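Local coordinates for protein beta-N-acetylhexosaminidase (Streptomyces plicatus, PDB 1JAK) that hydrolyses terminal N-acetylhexosamine residues from glycoconjugates, probably by the substrate-assisted mechanism of glycoside hydrolase family 20, at residues A[231-236]-A[303-308]. Numbering follows the deposited sequence.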
loop_
_atom_site.group_PDB
_atom_site.type_symbol
_atom_site.label_atom_id
_atom_site.label_comp_id
_atom_site.label_asym_id
_atom_site.label_seq_id
_atom_site.Cartn_x
_atom_site.Cartn_y
_atom_site.Cartn_z
ATOM N N ALA A 231 -3.186 19.710 8.690
ATOM C CA ALA A 231 -3.612 18.939 9.856
ATOM C C ALA A 231 -4.196 17.587 9.461
ATOM O O ALA A 231 -3.883 16.566 10.075
ATOM C CB ALA A 231 -4.640 19.730 10.661
ATOM N N GLU A 232 -5.056 17.579 8.447
ATOM C CA GLU A 232 -5.651 16.325 7.994
ATOM C C GLU A 232 -4.570 15.389 7.489
ATOM O O GLU A 232 -4.597 14.191 7.765
ATOM C CB GLU A 232 -6.665 16.567 6.876
ATOM C CG GLU A 232 -7.998 17.098 7.358
ATOM C CD GLU A 232 -8.968 17.312 6.221
ATOM O OE1 GLU A 232 -8.653 18.126 5.334
ATOM O OE2 GLU A 232 -10.038 16.667 6.218
ATOM N N TYR A 233 -3.617 15.937 6.742
ATOM C CA TYR A 233 -2.539 15.120 6.213
ATOM C C TYR A 233 -1.725 14.523 7.357
ATOM O O TYR A 233 -1.355 13.349 7.319
ATOM C CB TYR A 233 -1.619 15.942 5.313
ATOM C CG TYR A 233 -0.609 15.077 4.611
ATOM C CD1 TYR A 233 -1.001 14.225 3.581
ATOM C CD2 TYR A 233 0.726 15.057 5.015
ATOM C CE1 TYR A 233 -0.097 13.373 2.971
ATOM C CE2 TYR A 233 1.645 14.199 4.409
ATOM C CZ TYR A 233 1.219 13.362 3.388
ATOM O OH TYR A 233 2.102 12.503 2.784
ATOM N N LYS A 234 -1.440 15.337 8.369
ATOM C CA LYS A 234 -0.685 14.862 9.524
ATOM C C LYS A 234 -1.426 13.707 10.199
ATOM O O LYS A 234 -0.806 12.749 10.665
ATOM C CB LYS A 234 -0.481 15.994 10.538
ATOM C CG LYS A 234 0.346 17.162 10.034
ATOM C CD LYS A 234 0.463 18.230 11.115
ATOM C CE LYS A 234 1.086 19.508 10.584
ATOM N NZ LYS A 234 1.146 20.565 11.635
ATOM N N GLU A 235 -2.752 13.803 10.252
ATOM C CA GLU A 235 -3.572 12.763 10.871
ATOM C C GLU A 235 -3.511 11.471 10.061
ATOM O O GLU A 235 -3.486 10.376 10.625
ATOM C CB GLU A 235 -5.020 13.248 11.010
ATOM C CG GLU A 235 -6.017 12.205 11.520
ATOM C CD GLU A 235 -5.637 11.581 12.859
ATOM O OE1 GLU A 235 -4.791 12.144 13.587
ATOM O OE2 GLU A 235 -6.205 10.518 13.191
ATOM N N ILE A 236 -3.493 11.590 8.736
ATOM C CA ILE A 236 -3.394 10.403 7.892
ATOM C C ILE A 236 -2.042 9.737 8.153
ATOM O O ILE A 236 -1.953 8.516 8.288
ATOM C CB ILE A 236 -3.506 10.763 6.388
ATOM C CG1 ILE A 236 -4.934 11.221 6.071
ATOM C CG2 ILE A 236 -3.120 9.558 5.530
ATOM C CD1 ILE A 236 -5.150 11.637 4.617
ATOM N N GLY A 303 9.322 21.552 -0.508
ATOM C CA GLY A 303 9.750 21.948 0.823
ATOM C C GLY A 303 8.633 21.799 1.842
ATOM O O GLY A 303 8.845 21.274 2.941
ATOM N N GLU A 304 7.438 22.258 1.485
ATOM C CA GLU A 304 6.304 22.167 2.394
ATOM C C GLU A 304 5.859 20.724 2.595
ATOM O O GLU A 304 5.455 20.343 3.695
ATOM C CB GLU A 304 5.134 23.025 1.890
ATOM C CG GLU A 304 5.363 24.526 2.083
ATOM C CD GLU A 304 4.094 25.352 1.961
ATOM O OE1 GLU A 304 3.033 24.897 2.441
ATOM O OE2 GLU A 304 4.160 26.472 1.408
ATOM N N LEU A 305 5.942 19.919 1.543
ATOM C CA LEU A 305 5.542 18.520 1.648
ATOM C C LEU A 305 6.537 17.744 2.507
ATOM O O LEU A 305 6.146 16.916 3.328
ATOM C CB LEU A 305 5.443 17.883 0.259
ATOM C CG LEU A 305 4.990 16.418 0.208
ATOM C CD1 LEU A 305 3.613 16.265 0.853
ATOM C CD2 LEU A 305 4.956 15.951 -1.241
ATOM N N ALA A 306 7.825 18.020 2.326
ATOM C CA ALA A 306 8.854 17.330 3.097
ATOM C C ALA A 306 8.680 17.591 4.591
ATOM O O ALA A 306 8.906 16.704 5.416
ATOM C CB ALA A 306 10.239 17.781 2.643
ATOM N N ALA A 307 8.273 18.809 4.930
ATOM C CA ALA A 307 8.074 19.195 6.323
ATOM C C ALA A 307 6.974 18.380 6.999
ATOM O O ALA A 307 6.998 18.184 8.212
ATOM C CB ALA A 307 7.743 20.682 6.407
ATOM N N LEU A 308 6.019 17.901 6.209
ATOM C CA LEU A 308 4.901 17.117 6.733
ATOM C C LEU A 308 5.150 15.618 6.609
ATOM O O LEU A 308 4.322 14.808 7.024
ATOM C CB LEU A 308 3.626 17.459 5.958
ATOM C CG LEU A 308 3.177 18.921 5.936
ATOM C CD1 LEU A 308 2.114 19.101 4.869
ATOM C CD2 LEU A 308 2.651 19.325 7.307
#
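Lys234 and Leu308 bring the two backbones closest, with 6.6 Å between their CA atoms, where helix 230-242 lies beside the C-terminal part of helix 292-307. No hydrogen bond bridges the segments; side chains and one backbone carbonyl make the contact. Leu308 reaches across to two residues. On one side its CB meets the CD2-CE2 edge of the Tyr233 ring, somewhat out of the ring plane and 3.9 Å from CD2. The same edge meets the leucine backbone: Leu308 O lies near the ring plane, 3.8 Å from Tyr233 CE2. Tyr233 holds CG anti to its own backbone N (chi1 -172°), which sends the ring out across the gap toward the other helix. Its far end is only loosely near Leu305, whose CD1 is 4.5 Å from Tyr233 OH. At the other end of the leucine side chain, the CD2 methyl of Leu308 meets Lys234 CE at 3.6 Å, with Lys234 CG more loosely near. The lysine chain is extended beyond CG and crosses the leucine at about a right angle. Toward the barrel strands, Tyr233 packs on Val247 and Pro249 of strand 246-250 and on Leu193 of strand 190-194, and Leu305 also rests on Pro249. An alanine in place of Tyr233 is likely to open a gap between the helices over these strands and leave Leu308 CB without its aromatic neighbour. The pair belongs to the outer helical layer of the alpha/beta barrel, joining helices that precede strands 246-250 and 313-315. A salt bridge from Glu304 to Lys230 links the same helices nearby. With 197 Å² buried in total, the contact between the touching residues is modest and essentially apolar: a buried tyrosine ring lies inside, and the aliphatic chain of the exposed Lys234 covers the outer side of Leu308.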